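Local atomic coordinates of putative exported protein (Bacteroides fragilis, PDB entry 4RAA), a protein that is of unknown function, but folds as a six-bladed beta-propeller of the YWTD type and is probably an exported lipoprotein. Residues A[13-18]-A[221-226]; A[157-162]-A[171-176]; A[258-263]-A[310-315]. All coordinates share one frame; numbering follows the deposited sequence.

Interaction 1. Residues A[13-18]-A[221-226]; sequences FKEHTD and SFEGTD
F13 and S221 open a short parallel pairing: F13 N donates to S221 O at 2.9 Å with an N-H...O angle of 166°. The next rung reverses the roles, E223 N giving its hydrogen to F13 O at 2.9 Å. Both backbone polar atoms of F13 are thus spoken for by S221 and E223, the residues either side of F222 in sequence, the pattern of a parallel ladder. Beyond F13 the ladder stops, and a side chain takes over: with CG anti to its own N (chi1 -177°), E223 reaches out extended and offers the anti lone pair of OE1 to E15 N, 2.9 Å away and nearly straight. The other carboxylate oxygen, E223 OE2, has K14 NZ at 3.9 Å, a long salt bridge. E15 O is taken by N290 ND2. In the propeller, strand 10-13 adds a fifth, outermost strand to the blade made of strands 189-192, 195-200, 203-210 and 213-222, beside the last of these. At the end of strand 213-222 the chain turns in a type II turn from F222 to T225, with G224 at positive phi; T225 OG1 then bonds to D252 O. On one face of the sheet the F13 and F222 side chains lie side by side, ring planes 13° apart but slid so that they barely overlap, centroids 4.9 Å apart. V268 of the next blade touches both side chains, and the Y270 ring also meets that of F222.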
ATOM      1  N   PHE A  13      30.839 -16.884 -27.843  1.00 42.40           N
ATOM      2  CA  PHE A  13      30.562 -16.103 -29.043  1.00 42.76           C
ATOM      3  C   PHE A  13      31.887 -15.730 -29.709  1.00 45.30           C
ATOM      4  O   PHE A  13      32.723 -15.087 -29.085  1.00 46.34           O
ATOM      5  CB  PHE A  13      29.811 -14.825 -28.688  1.00 41.23           C
ATOM      6  CG  PHE A  13      28.420 -15.056 -28.198  1.00 39.76           C
ATOM      7  CD1 PHE A  13      27.397 -15.337 -29.099  1.00 39.44           C
ATOM      8  CD2 PHE A  13      28.114 -14.980 -26.847  1.00 39.02           C
ATOM      9  CE1 PHE A  13      26.097 -15.559 -28.662  1.00 38.22           C
ATOM     10  CE2 PHE A  13      26.813 -15.189 -26.407  1.00 37.90           C
ATOM     11  CZ  PHE A  13      25.804 -15.482 -27.313  1.00 37.31           C
ATOM     12  N   LYS A  14      32.082 -16.134 -30.962  1.00 47.42           N
ATOM     13  CA  LYS A  14      33.295 -15.776 -31.715  1.00 50.99           C
ATOM     14  C   LYS A  14      32.973 -14.403 -32.311  1.00 50.19           C
ATOM     15  O   LYS A  14      31.792 -14.062 -32.426  1.00 47.56           O
ATOM     16  CB  LYS A  14      33.652 -16.844 -32.761  1.00 54.44           C
ATOM     17  CG  LYS A  14      33.662 -18.258 -32.176  1.00 57.70           C
ATOM     18  CD  LYS A  14      34.314 -19.315 -33.056  1.00 64.49           C
ATOM     19  CE  LYS A  14      35.789 -19.544 -32.735  1.00 70.15           C
ATOM     20  NZ  LYS A  14      36.643 -18.344 -32.934  1.00 73.83           N
ATOM     21  N   GLU A  15      33.996 -13.605 -32.642  1.00 51.99           N
ATOM     22  CA  GLU A  15      33.781 -12.225 -33.145  1.00 52.58           C
ATOM     23  C   GLU A  15      32.918 -12.189 -34.383  1.00 51.48           C
ATOM     24  O   GLU A  15      31.825 -11.654 -34.346  1.00 48.92           O
ATOM     25  CB  GLU A  15      35.090 -11.472 -33.445  1.00 57.10           C
ATOM     26  CG  GLU A  15      35.888 -11.042 -32.221  1.00 61.59           C
ATOM     27  CD  GLU A  15      37.077 -10.145 -32.553  1.00 66.92           C
ATOM     28  OE1 GLU A  15      36.946  -9.252 -33.420  1.00 67.64           O
ATOM     29  OE2 GLU A  15      38.142 -10.315 -31.916  1.00 71.03           O
ATOM     30  N   HIS A  16      33.414 -12.798 -35.455  1.00 54.03           N
ATOM     31  CA  HIS A  16      32.736 -12.809 -36.746  1.00 55.71           C
ATOM     32  C   HIS A  16      32.037 -14.141 -36.995  1.00 50.42           C
ATOM     33  O   HIS A  16      32.282 -15.130 -36.314  1.00 49.64           O
ATOM     34  CB  HIS A  16      33.741 -12.539 -37.885  1.00 62.41           C
ATOM     35  CG  HIS A  16      34.574 -11.305 -37.686  1.00 72.55           C
ATOM     36  ND1 HIS A  16      34.047 -10.030 -37.736  1.00 77.89           N
ATOM     37  CD2 HIS A  16      35.902 -11.153 -37.460  1.00 77.27           C
ATOM     38  CE1 HIS A  16      35.010  -9.148 -37.534  1.00 78.67           C
ATOM     39  NE2 HIS A  16      36.146  -9.802 -37.368  1.00 81.37           N
ATOM     40  N   THR A  17      31.117 -14.110 -37.948  1.00 47.65           N
ATOM     41  CA  THR A  17      30.453 -15.294 -38.485  1.00 46.09           C
ATOM     42  C   THR A  17      30.243 -14.996 -39.951  1.00 46.73           C
ATOM     43  O   THR A  17      29.926 -13.851 -40.302  1.00 46.80           O
ATOM     44  CB  THR A  17      29.094 -15.631 -37.832  1.00 44.01           C
ATOM     45  OG1 THR A  17      28.579 -16.837 -38.422  1.00 43.60           O
ATOM     46  CG2 THR A  17      28.053 -14.508 -38.006  1.00 42.73           C
ATOM     47  N   ASP A  18      30.433 -15.996 -40.806  1.00 47.95           N
ATOM     48  CA  ASP A  18      30.217 -15.796 -42.248  1.00 50.35           C
ATOM     49  C   ASP A  18      28.890 -16.417 -42.742  1.00 49.76           C
ATOM     50  O   ASP A  18      28.689 -16.567 -43.952  1.00 52.27           O
ATOM     51  CB  ASP A  18      31.488 -16.103 -43.091  1.00 51.71           C
ATOM     52  CG  ASP A  18      32.000 -17.517 -42.946  1.00 53.51           C
ATOM     53  OD1 ASP A  18      31.468 -18.299 -42.126  1.00 54.17           O
ATOM     54  OD2 ASP A  18      32.974 -17.838 -43.659  1.00 55.17           O
ATOM     55  N   SER A 221      30.927 -15.820 -22.811  1.00 40.37           N
ATOM     56  CA  SER A 221      32.289 -15.393 -23.096  1.00 42.22           C
ATOM     57  C   SER A 221      32.243 -14.912 -24.548  1.00 42.11           C
ATOM     58  O   SER A 221      31.539 -15.508 -25.377  1.00 41.94           O
ATOM     59  CB  SER A 221      33.304 -16.524 -22.909  1.00 43.93           C
ATOM     60  OG  SER A 221      33.075 -17.567 -23.835  1.00 44.58           O
ATOM     61  N   PHE A 222      32.948 -13.820 -24.827  1.00 42.47           N
ATOM     62  CA  PHE A 222      33.011 -13.228 -26.159  1.00 42.21           C
ATOM     63  C   PHE A 222      34.473 -13.171 -26.547  1.00 44.07           C
ATOM     64  O   PHE A 222      35.311 -12.867 -25.706  1.00 45.33           O
ATOM     65  CB  PHE A 222      32.388 -11.831 -26.132  1.00 41.42           C
ATOM     66  CG  PHE A 222      30.934 -11.826 -25.727  1.00 39.30           C
ATOM     67  CD1 PHE A 222      30.569 -11.834 -24.368  1.00 38.96           C
ATOM     68  CD2 PHE A 222      29.922 -11.820 -26.690  1.00 38.11           C
ATOM     69  CE1 PHE A 222      29.224 -11.837 -23.980  1.00 37.74           C
ATOM     70  CE2 PHE A 222      28.580 -11.815 -26.311  1.00 37.68           C
ATOM     71  CZ  PHE A 222      28.228 -11.834 -24.953  1.00 37.25           C
ATOM     72  N   GLU A 223      34.780 -13.488 -27.803  1.00 45.78           N
ATOM     73  CA  GLU A 223      36.162 -13.477 -28.291  1.00 47.91           C
ATOM     74  C   GLU A 223      36.689 -12.033 -28.283  1.00 48.13           C
ATOM     75  O   GLU A 223      35.977 -11.101 -28.681  1.00 47.12           O
ATOM     76  CB  GLU A 223      36.259 -14.095 -29.705  1.00 48.96           C
ATOM     77  CG  GLU A 223      37.679 -14.205 -30.281  1.00 51.14           C
ATOM     78  CD  GLU A 223      37.744 -14.642 -31.744  1.00 51.81           C
ATOM     79  OE1 GLU A 223      36.793 -14.394 -32.519  1.00 50.48           O
ATOM     80  OE2 GLU A 223      38.784 -15.216 -32.132  1.00 53.48           O
ATOM     81  N   GLY A 224      37.916 -11.865 -27.783  1.00 49.81           N
ATOM     82  CA  GLY A 224      38.600 -10.565 -27.750  1.00 50.79           C
ATOM     83  C   GLY A 224      38.038  -9.479 -26.847  1.00 49.20           C
ATOM     84  O   GLY A 224      38.373  -8.312 -27.016  1.00 50.13           O
ATOM     85  N   THR A 225      37.190  -9.852 -25.894  1.00 47.43           N
ATOM     86  CA  THR A 225      36.599  -8.897 -24.954  1.00 45.80           C
ATOM     87  C   THR A 225      36.017  -9.606 -23.748  1.00 43.86           C
ATOM     88  O   THR A 225      35.881 -10.821 -23.735  1.00 43.57           O
ATOM     89  CB  THR A 225      35.499  -8.021 -25.595  1.00 44.89           C
ATOM     90  OG1 THR A 225      35.110  -6.997 -24.669  1.00 44.79           O
ATOM     91  CG2 THR A 225      34.262  -8.839 -25.998  1.00 43.51           C
ATOM     92  N   ASP A 226      35.676  -8.817 -22.743  1.00 42.80           N
ATOM     93  CA  ASP A 226      35.120  -9.333 -21.505  1.00 42.02           C
ATOM     94  C   ASP A 226      34.455  -8.179 -20.752  1.00 41.28           C
ATOM     95  O   ASP A 226      34.490  -7.034 -21.206  1.00 41.29           O
ATOM     96  CB  ASP A 226      36.275  -9.941 -20.668  1.00 42.98           C
ATOM     97  CG  ASP A 226      35.810 -10.932 -19.601  1.00 42.25           C
ATOM     98  OD1 ASP A 226      34.617 -11.266 -19.515  1.00 41.16           O
ATOM     99  OD2 ASP A 226      36.667 -11.394 -18.832  1.00 43.28           O
TER

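Interaction 2. Residues A[157-162]-A[171-176]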
ATOM      1  N   PHE A 157      23.609  -5.490  -2.045  1.00 44.42           N
ATOM      2  CA  PHE A 157      23.078  -6.564  -2.887  1.00 42.63           C
ATOM      3  C   PHE A 157      22.503  -5.994  -4.176  1.00 40.87           C
ATOM      4  O   PHE A 157      22.141  -4.810  -4.233  1.00 41.10           O
ATOM      5  CB  PHE A 157      22.006  -7.347  -2.141  1.00 42.27           C
ATOM      6  CG  PHE A 157      22.530  -8.154  -0.995  1.00 44.06           C
ATOM      7  CD1 PHE A 157      22.626  -7.601   0.287  1.00 46.11           C
ATOM      8  CD2 PHE A 157      22.904  -9.488  -1.177  1.00 44.90           C
ATOM      9  CE1 PHE A 157      23.096  -8.364   1.364  1.00 47.59           C
ATOM     10  CE2 PHE A 157      23.378 -10.257  -0.101  1.00 47.27           C
ATOM     11  CZ  PHE A 157      23.474  -9.693   1.171  1.00 47.65           C
ATOM     12  N   TYR A 158      22.435  -6.837  -5.205  1.00 39.03           N
ATOM     13  CA  TYR A 158      21.863  -6.441  -6.504  1.00 36.64           C
ATOM     14  C   TYR A 158      20.331  -6.553  -6.529  1.00 36.34           C
ATOM     15  O   TYR A 158      19.666  -5.674  -7.087  1.00 35.35           O
ATOM     16  CB  TYR A 158      22.481  -7.237  -7.662  1.00 35.50           C
ATOM     17  CG  TYR A 158      23.796  -6.688  -8.172  1.00 35.64           C
ATOM     18  CD1 TYR A 158      23.829  -5.496  -8.886  1.00 35.04           C
ATOM     19  CD2 TYR A 158      24.997  -7.384  -8.000  1.00 36.89           C
ATOM     20  CE1 TYR A 158      25.021  -4.981  -9.374  1.00 36.06           C
ATOM     21  CE2 TYR A 158      26.199  -6.885  -8.504  1.00 37.45           C
ATOM     22  CZ  TYR A 158      26.205  -5.680  -9.187  1.00 37.26           C
ATOM     23  OH  TYR A 158      27.379  -5.159  -9.686  1.00 38.21           O
ATOM     24  N   PHE A 159      19.789  -7.622  -5.928  1.00 37.06           N
ATOM     25  CA  PHE A 159      18.332  -7.895  -5.874  1.00 35.98           C
ATOM     26  C   PHE A 159      17.874  -8.252  -4.468  1.00 37.21           C
ATOM     27  O   PHE A 159      18.689  -8.546  -3.594  1.00 39.13           O
ATOM     28  CB  PHE A 159      17.961  -9.062  -6.795  1.00 34.64           C
ATOM     29  CG  PHE A 159      18.491  -8.924  -8.192  1.00 33.16           C
ATOM     30  CD1 PHE A 159      17.754  -8.263  -9.171  1.00 31.92           C
ATOM     31  CD2 PHE A 159      19.739  -9.458  -8.532  1.00 32.99           C
ATOM     32  CE1 PHE A 159      18.253  -8.128 -10.458  1.00 31.04           C
ATOM     33  CE2 PHE A 159      20.240  -9.336  -9.817  1.00 32.04           C
ATOM     34  CZ  PHE A 159      19.498  -8.663 -10.776  1.00 31.49           C
ATOM     35  N   VAL A 160      16.558  -8.253  -4.280  1.00 37.02           N
ATOM     36  CA  VAL A 160      15.936  -8.591  -2.990  1.00 38.00           C
ATOM     37  C   VAL A 160      14.571  -9.249  -3.200  1.00 37.42           C
ATOM     38  O   VAL A 160      13.810  -8.820  -4.055  1.00 36.07           O
ATOM     39  CB  VAL A 160      15.822  -7.341  -2.065  1.00 38.39           C
ATOM     40  CG1 VAL A 160      14.960  -6.247  -2.678  1.00 37.67           C
ATOM     41  CG2 VAL A 160      15.303  -7.711  -0.676  1.00 39.32           C
ATOM     42  N   VAL A 161      14.275 -10.284  -2.412  1.00 38.87           N
ATOM     43  CA  VAL A 161      12.998 -10.987  -2.492  1.00 38.83           C
ATOM     44  C   VAL A 161      12.145 -10.566  -1.303  1.00 38.79           C
ATOM     45  O   VAL A 161      12.614 -10.634  -0.170  1.00 39.97           O
ATOM     46  CB  VAL A 161      13.191 -12.509  -2.519  1.00 40.29           C
ATOM     47  CG1 VAL A 161      11.839 -13.228  -2.586  1.00 40.70           C
ATOM     48  CG2 VAL A 161      14.081 -12.889  -3.703  1.00 40.04           C
ATOM     49  N   THR A 162      10.911 -10.126  -1.575  1.00 38.24           N
ATOM     50  CA  THR A 162       9.960  -9.702  -0.535  1.00 39.13           C
ATOM     51  C   THR A 162       8.656 -10.456  -0.659  1.00 39.44           C
ATOM     52  O   THR A 162       8.333 -10.969  -1.739  1.00 39.84           O
ATOM     53  CB  THR A 162       9.587  -8.198  -0.625  1.00 39.12           C
ATOM     54  OG1 THR A 162       8.579  -7.974  -1.628  1.00 38.08           O
ATOM     55  CG2 THR A 162      10.808  -7.334  -0.887  1.00 39.10           C
ATOM     56  N   TYR A 171      17.943 -11.166   0.792  1.00 38.08           N
ATOM     57  CA  TYR A 171      18.735 -10.338  -0.104  1.00 38.08           C
ATOM     58  C   TYR A 171      19.496 -11.305  -1.006  1.00 38.47           C
ATOM     59  O   TYR A 171      20.026 -12.311  -0.522  1.00 39.64           O
ATOM     60  CB  TYR A 171      19.728  -9.468   0.662  1.00 39.48           C
ATOM     61  CG  TYR A 171      19.134  -8.566   1.714  1.00 39.85           C
ATOM     62  CD1 TYR A 171      18.919  -9.029   3.021  1.00 41.52           C
ATOM     63  CD2 TYR A 171      18.809  -7.235   1.419  1.00 39.17           C
ATOM     64  CE1 TYR A 171      18.378  -8.197   4.002  1.00 42.34           C
ATOM     65  CE2 TYR A 171      18.272  -6.390   2.388  1.00 40.01           C
ATOM     66  CZ  TYR A 171      18.053  -6.871   3.675  1.00 41.52           C
ATOM     67  OH  TYR A 171      17.521  -6.039   4.633  1.00 42.57           O
ATOM     68  N   LYS A 172      19.586 -10.969  -2.296  1.00 38.11           N
ATOM     69  CA  LYS A 172      20.162 -11.844  -3.323  1.00 38.04           C
ATOM     70  C   LYS A 172      21.276 -11.172  -4.117  1.00 37.22           C
ATOM     71  O   LYS A 172      21.139 -10.015  -4.517  1.00 36.74           O
ATOM     72  CB  LYS A 172      19.052 -12.250  -4.307  1.00 38.33           C
ATOM     73  CG  LYS A 172      17.831 -12.953  -3.702  1.00 39.00           C
ATOM     74  CD  LYS A 172      18.199 -14.269  -3.020  1.00 41.29           C
ATOM     75  CE  LYS A 172      16.979 -15.068  -2.595  1.00 41.99           C
ATOM     76  NZ  LYS A 172      17.351 -16.342  -1.926  1.00 43.52           N
HETATM   77  N   MSE A 173      22.342 -11.932  -4.371  1.00 37.08           N
HETATM   78  CA  MSE A 173      23.525 -11.518  -5.149  1.00 36.65           C
HETATM   79  C   MSE A 173      24.330 -10.373  -4.588  1.00 38.32           C
HETATM   80  O   MSE A 173      23.907  -9.219  -4.633  1.00 38.05           O
HETATM   81  CB  MSE A 173      23.209 -11.247  -6.615  1.00 34.01           C
HETATM   82  CG  MSE A 173      23.167 -12.595  -7.311  1.00 33.05           C
HETATM   83 SE   MSE A 173      22.194 -12.357  -8.975  0.75 29.95          SE
HETATM   84  CE  MSE A 173      23.762 -11.607  -9.867  1.00 30.83           C
ATOM     85  N   ASN A 174      25.534 -10.706  -4.122  1.00 41.04           N
ATOM     86  CA  ASN A 174      26.468  -9.754  -3.537  1.00 43.43           C
ATOM     87  C   ASN A 174      26.956  -8.727  -4.578  1.00 41.96           C
ATOM     88  O   ASN A 174      27.329  -9.117  -5.683  1.00 41.01           O
ATOM     89  CB  ASN A 174      27.667 -10.514  -2.954  1.00 46.15           C
ATOM     90  CG  ASN A 174      28.509  -9.651  -2.053  1.00 50.18           C
ATOM     91  OD1 ASN A 174      29.669  -9.364  -2.358  1.00 54.89           O
ATOM     92  ND2 ASN A 174      27.916  -9.190  -0.948  1.00 50.16           N
ATOM     93  N   LYS A 175      26.925  -7.443  -4.209  1.00 41.88           N
ATOM     94  CA  LYS A 175      27.329  -6.313  -5.071  1.00 41.78           C
ATOM     95  C   LYS A 175      28.621  -5.691  -4.527  1.00 44.63           C
ATOM     96  O   LYS A 175      28.592  -4.961  -3.529  1.00 45.33           O
ATOM     97  CB  LYS A 175      26.194  -5.283  -5.131  1.00 40.42           C
ATOM     98  CG  LYS A 175      26.470  -4.003  -5.928  1.00 40.18           C
ATOM     99  CD  LYS A 175      25.191  -3.252  -6.295  1.00 38.57           C
ATOM    100  CE  LYS A 175      24.494  -2.650  -5.087  1.00 39.03           C
ATOM    101  NZ  LYS A 175      23.106  -2.152  -5.305  1.00 37.73           N
ATOM    102  N   GLU A 176      29.742  -5.990  -5.186  1.00 46.37           N
ATOM    103  CA  GLU A 176      31.061  -5.514  -4.751  1.00 49.69           C
ATOM    104  C   GLU A 176      31.280  -4.055  -5.135  1.00 48.96           C
ATOM    105  O   GLU A 176      31.627  -3.233  -4.288  1.00 50.48           O
ATOM    106  CB  GLU A 176      32.183  -6.370  -5.342  1.00 52.99           C
ATOM    107  CG  GLU A 176      32.075  -7.853  -5.016  1.00 56.02           C
ATOM    108  CD  GLU A 176      33.297  -8.655  -5.449  1.00 60.03           C
ATOM    109  OE1 GLU A 176      34.439  -8.257  -5.109  1.00 61.95           O
ATOM    110  OE2 GLU A 176      33.113  -9.712  -6.097  1.00 60.79           O
TER
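F157 turns its ring onto Y171 by setting CG beside the backbone N, while K175 runs extended through CD (chi2 162°), which lays CD over the Y158 ring; a bend at chi3 (68°) then turns CE and NZ back to F157 O. The setting is a beta hairpin, strands 157-162 and 168-174, the latter an outermost strand of a four-stranded antiparallel propeller blade. F159 and K172 form its hydrogen-bonded pair: F159 N donates to K172 O (3.1 Å) and K172 N to F159 O (2.9 Å). Both strands turn a corner next to this pair, at Y158 and M173, yet remain tied by Y158 N to M173 O at 2.9 Å. On the side of F159, selenomethionine M173 brings SE to 3.7 Å from F159 CE2, an oblique Met-aromatic contact; A198 and T200 of the next blade also touch the F159 side chain. V161 CG2 rests on the aliphatic part of K172, whose NZ goes on to T211 O and D170. K175 NZ bonds to F157 O at 3.0 Å and also to E148 O. Y171 CB sits 3.4 Å from the centroid of the F157 ring, 8° off the normal, a CH-pi contact centred over the face.

Interaction 3. Residues A[258-263]-A[310-315]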
ATOM      1  N   CYS A 258      22.475  -6.539 -22.860  1.00 29.62           N
ATOM      2  CA  CYS A 258      21.117  -6.925 -22.452  0.50 29.26           C
ATOM      3  C   CYS A 258      20.845  -8.327 -22.993  1.00 29.68           C
ATOM      4  O   CYS A 258      21.416  -8.724 -24.000  1.00 31.31           O
ATOM      5  CB  CYS A 258      20.068  -5.911 -22.929  0.50 28.53           C
ATOM      6  SG  CYS A 258      19.612  -5.991 -24.670  0.50 28.49           S
ATOM      7  N   VAL A 259      19.992  -9.074 -22.303  1.00 29.79           N
ATOM      8  CA  VAL A 259      19.645 -10.446 -22.692  1.00 30.52           C
ATOM      9  C   VAL A 259      18.126 -10.625 -22.718  1.00 30.34           C
ATOM     10  O   VAL A 259      17.410 -10.159 -21.805  1.00 29.67           O
ATOM     11  CB  VAL A 259      20.221 -11.521 -21.720  1.00 31.24           C
ATOM     12  CG1 VAL A 259      19.874 -12.937 -22.199  1.00 31.76           C
ATOM     13  CG2 VAL A 259      21.733 -11.375 -21.553  1.00 31.98           C
ATOM     14  N   GLU A 260      17.677 -11.273 -23.796  1.00 30.72           N
ATOM     15  CA  GLU A 260      16.272 -11.663 -23.947  0.50 31.21           C
ATOM     16  C   GLU A 260      16.290 -13.152 -24.281  1.00 31.69           C
ATOM     17  O   GLU A 260      17.035 -13.612 -25.146  1.00 32.34           O
ATOM     18  CB  GLU A 260      15.520 -10.830 -24.987  0.50 31.31           C
ATOM     19  CG  GLU A 260      14.049 -11.237 -25.154  0.50 32.29           C
ATOM     20  CD  GLU A 260      13.290 -11.436 -23.834  0.50 32.46           C
ATOM     21  OE1 GLU A 260      13.509 -10.671 -22.861  0.50 32.54           O
ATOM     22  OE2 GLU A 260      12.443 -12.357 -23.777  0.50 32.76           O
ATOM     23  N   GLU A 261      15.487 -13.917 -23.547  1.00 31.96           N
ATOM     24  CA  GLU A 261      15.441 -15.369 -23.710  1.00 32.53           C
ATOM     25  C   GLU A 261      14.020 -15.842 -24.026  1.00 33.22           C
ATOM     26  O   GLU A 261      13.050 -15.232 -23.576  1.00 32.53           O
ATOM     27  CB  GLU A 261      15.979 -16.036 -22.431  1.00 32.58           C
ATOM     28  CG  GLU A 261      16.432 -17.482 -22.635  1.00 33.32           C
ATOM     29  CD  GLU A 261      16.990 -18.164 -21.389  1.00 33.35           C
ATOM     30  OE1 GLU A 261      17.422 -17.508 -20.415  1.00 33.84           O
ATOM     31  OE2 GLU A 261      17.018 -19.409 -21.393  1.00 33.64           O
ATOM     32  N   THR A 262      13.922 -16.894 -24.846  1.00 35.03           N
ATOM     33  CA  THR A 262      12.650 -17.563 -25.190  1.00 36.95           C
ATOM     34  C   THR A 262      12.876 -19.070 -24.973  1.00 40.08           C
ATOM     35  O   THR A 262      13.919 -19.453 -24.441  1.00 39.59           O
ATOM     36  CB  THR A 262      12.187 -17.269 -26.646  1.00 36.75           C
ATOM     37  OG1 THR A 262      13.059 -17.900 -27.589  1.00 36.93           O
ATOM     38  CG2 THR A 262      12.128 -15.771 -26.923  1.00 35.71           C
ATOM     39  N   GLU A 263      11.908 -19.906 -25.356  1.00 45.49           N
ATOM     40  CA  GLU A 263      12.044 -21.373 -25.250  1.00 50.68           C
ATOM     41  C   GLU A 263      13.043 -21.947 -26.245  1.00 49.07           C
ATOM     42  O   GLU A 263      13.704 -22.928 -25.932  1.00 50.23           O
ATOM     43  CB  GLU A 263      10.694 -22.090 -25.464  1.00 56.83           C
ATOM     44  CG  GLU A 263       9.607 -21.777 -24.435  1.00 62.39           C
ATOM     45  CD  GLU A 263       9.930 -22.233 -23.009  1.00 68.98           C
ATOM     46  OE1 GLU A 263      10.799 -23.113 -22.807  1.00 71.64           O
ATOM     47  OE2 GLU A 263       9.288 -21.710 -22.069  1.00 74.48           O
ATOM     48  N   ILE A 310      12.605  -4.766 -24.622  1.00 42.51           N
ATOM     49  CA  ILE A 310      12.691  -5.841 -23.643  1.00 43.21           C
ATOM     50  C   ILE A 310      11.319  -6.554 -23.717  1.00 39.45           C
ATOM     51  O   ILE A 310      10.304  -5.917 -23.997  1.00 37.74           O
ATOM     52  CB  ILE A 310      13.172  -5.321 -22.267  1.00 44.63           C
ATOM     53  CG1 ILE A 310      14.603  -4.751 -22.436  1.00 46.65           C
ATOM     54  CG2 ILE A 310      13.165  -6.453 -21.239  1.00 42.56           C
ATOM     55  CD1 ILE A 310      15.081  -3.789 -21.371  1.00 48.37           C
ATOM     56  N   GLY A 311      11.328  -7.873 -23.516  1.00 39.80           N
ATOM     57  CA  GLY A 311      10.161  -8.762 -23.688  1.00 37.41           C
ATOM     58  C   GLY A 311      10.090  -9.425 -25.069  1.00 36.73           C
ATOM     59  O   GLY A 311      10.773  -9.018 -26.019  1.00 36.97           O
ATOM     60  N   SER A 312       9.255 -10.455 -25.163  1.00 36.50           N
ATOM     61  CA  SER A 312       9.005 -11.209 -26.397  1.00 37.25           C
ATOM     62  C   SER A 312       7.512 -11.551 -26.539  1.00 40.24           C
ATOM     63  O   SER A 312       6.737 -11.386 -25.590  1.00 41.01           O
ATOM     64  CB  SER A 312       9.878 -12.464 -26.443  1.00 37.02           C
ATOM     65  OG  SER A 312       9.812 -13.191 -25.234  1.00 36.60           O
ATOM     66  N   VAL A 313       7.120 -11.999 -27.735  1.00 42.64           N
ATOM     67  CA  VAL A 313       5.716 -12.310 -28.074  1.00 44.98           C
ATOM     68  C   VAL A 313       5.670 -13.612 -28.879  1.00 46.14           C
ATOM     69  O   VAL A 313       6.129 -13.631 -30.023  1.00 44.68           O
ATOM     70  CB  VAL A 313       5.097 -11.151 -28.912  1.00 46.86           C
ATOM     71  CG1 VAL A 313       3.641 -11.433 -29.297  1.00 49.47           C
ATOM     72  CG2 VAL A 313       5.210  -9.815 -28.173  1.00 46.37           C
ATOM     73  N   ASP A 314       5.139 -14.693 -28.291  1.00 48.08           N
ATOM     74  CA  ASP A 314       5.077 -16.024 -28.944  1.00 50.74           C
ATOM     75  C   ASP A 314       6.516 -16.417 -29.390  1.00 48.24           C
ATOM     76  O   ASP A 314       6.764 -16.772 -30.555  1.00 49.74           O
ATOM     77  CB  ASP A 314       4.037 -15.991 -30.101  1.00 54.51           C
ATOM     78  CG  ASP A 314       3.834 -17.344 -30.790  1.00 56.42           C
ATOM     79  OD1 ASP A 314       3.991 -18.406 -30.142  1.00 56.73           O
ATOM     80  OD2 ASP A 314       3.517 -17.323 -32.001  1.00 57.34           O
ATOM     81  N   ASP A 315       7.458 -16.260 -28.453  1.00 43.78           N
ATOM     82  CA  ASP A 315       8.891 -16.492 -28.666  1.00 42.43           C
ATOM     83  C   ASP A 315       9.574 -15.612 -29.761  1.00 40.76           C
ATOM     84  O   ASP A 315      10.677 -15.944 -30.205  1.00 40.97           O
ATOM     85  CB  ASP A 315       9.174 -18.000 -28.870  1.00 44.44           C
ATOM     86  CG  ASP A 315       8.793 -18.865 -27.647  1.00 46.71           C
ATOM     87  OD1 ASP A 315       8.621 -18.350 -26.520  1.00 44.68           O
ATOM     88  OD2 ASP A 315       8.706 -20.102 -27.816  1.00 50.84           O
TER
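D315 meets T262 and E263 through its whole length. Its CG lies beside its own backbone N (chi1 -62°), which leads the chain across T262 at a slant. CB starts the contact, 3.8 Å from T262 CB. Next, CG passes the same methine carbon at 3.9 Å. At the tip the carboxylate splits its neighbours: OD1 stays with T262 CB at 3.7 Å and approaches E263 N without a hydrogen bond, whereas OD2 goes to E263 CB, also 3.7 Å. At D315 the contact is therefore one of van der Waals approaches around a charged group, and the E263 carboxylate turns off, away from that of D315. The methyl of T262 packs in turn against the backbone of D315, with CG2 3.6 Å from D315 O, while T262 OG1 is engaged by D265 OD1.

A single hydrogen bond spans the segments, from S312 OG to E260 OE2 (3.1 Å), the oxygen being met from above the carboxylate plane. E260 was modelled in two conformers, so this bond is doubtful. No backbone hydrogen bond joins the two segments; the CA atoms of E260 and G311 are 6.8 Å apart, and those of T262 and D315 approach to 5.2 Å. This is inter-blade packing near the middle of the propeller. Strand 254-261 is an outermost strand of its sheet and pairs with 265-272; V259 touches Y190, and E261 and E263 touch V192, of strand 189-192. The weak strand 312-313 edges another sheet beside 316-321, whose H317 touches both E260 and T262.

Overall arrangement
From the N terminus, the chain lays down strand 10-13, and interaction 1 fixes its end some 200 residues later against strand 213-222, closing a long loop that takes in several blades. Within that span falls interaction 2, a local hairpin closure in the blade before, so the two loops nest, their centres about 30 Å apart. Interaction 3 opens only after 221-226 and follows in series, crossing neither; it links the blade beginning with 254-261 to the sheet that pairs the early strand 25-31 with the C-terminal strand 354-360. Its centre lies about 22 Å from that of interaction 1 and 24 Å from that of interaction 2, much closer to the middle of the chain.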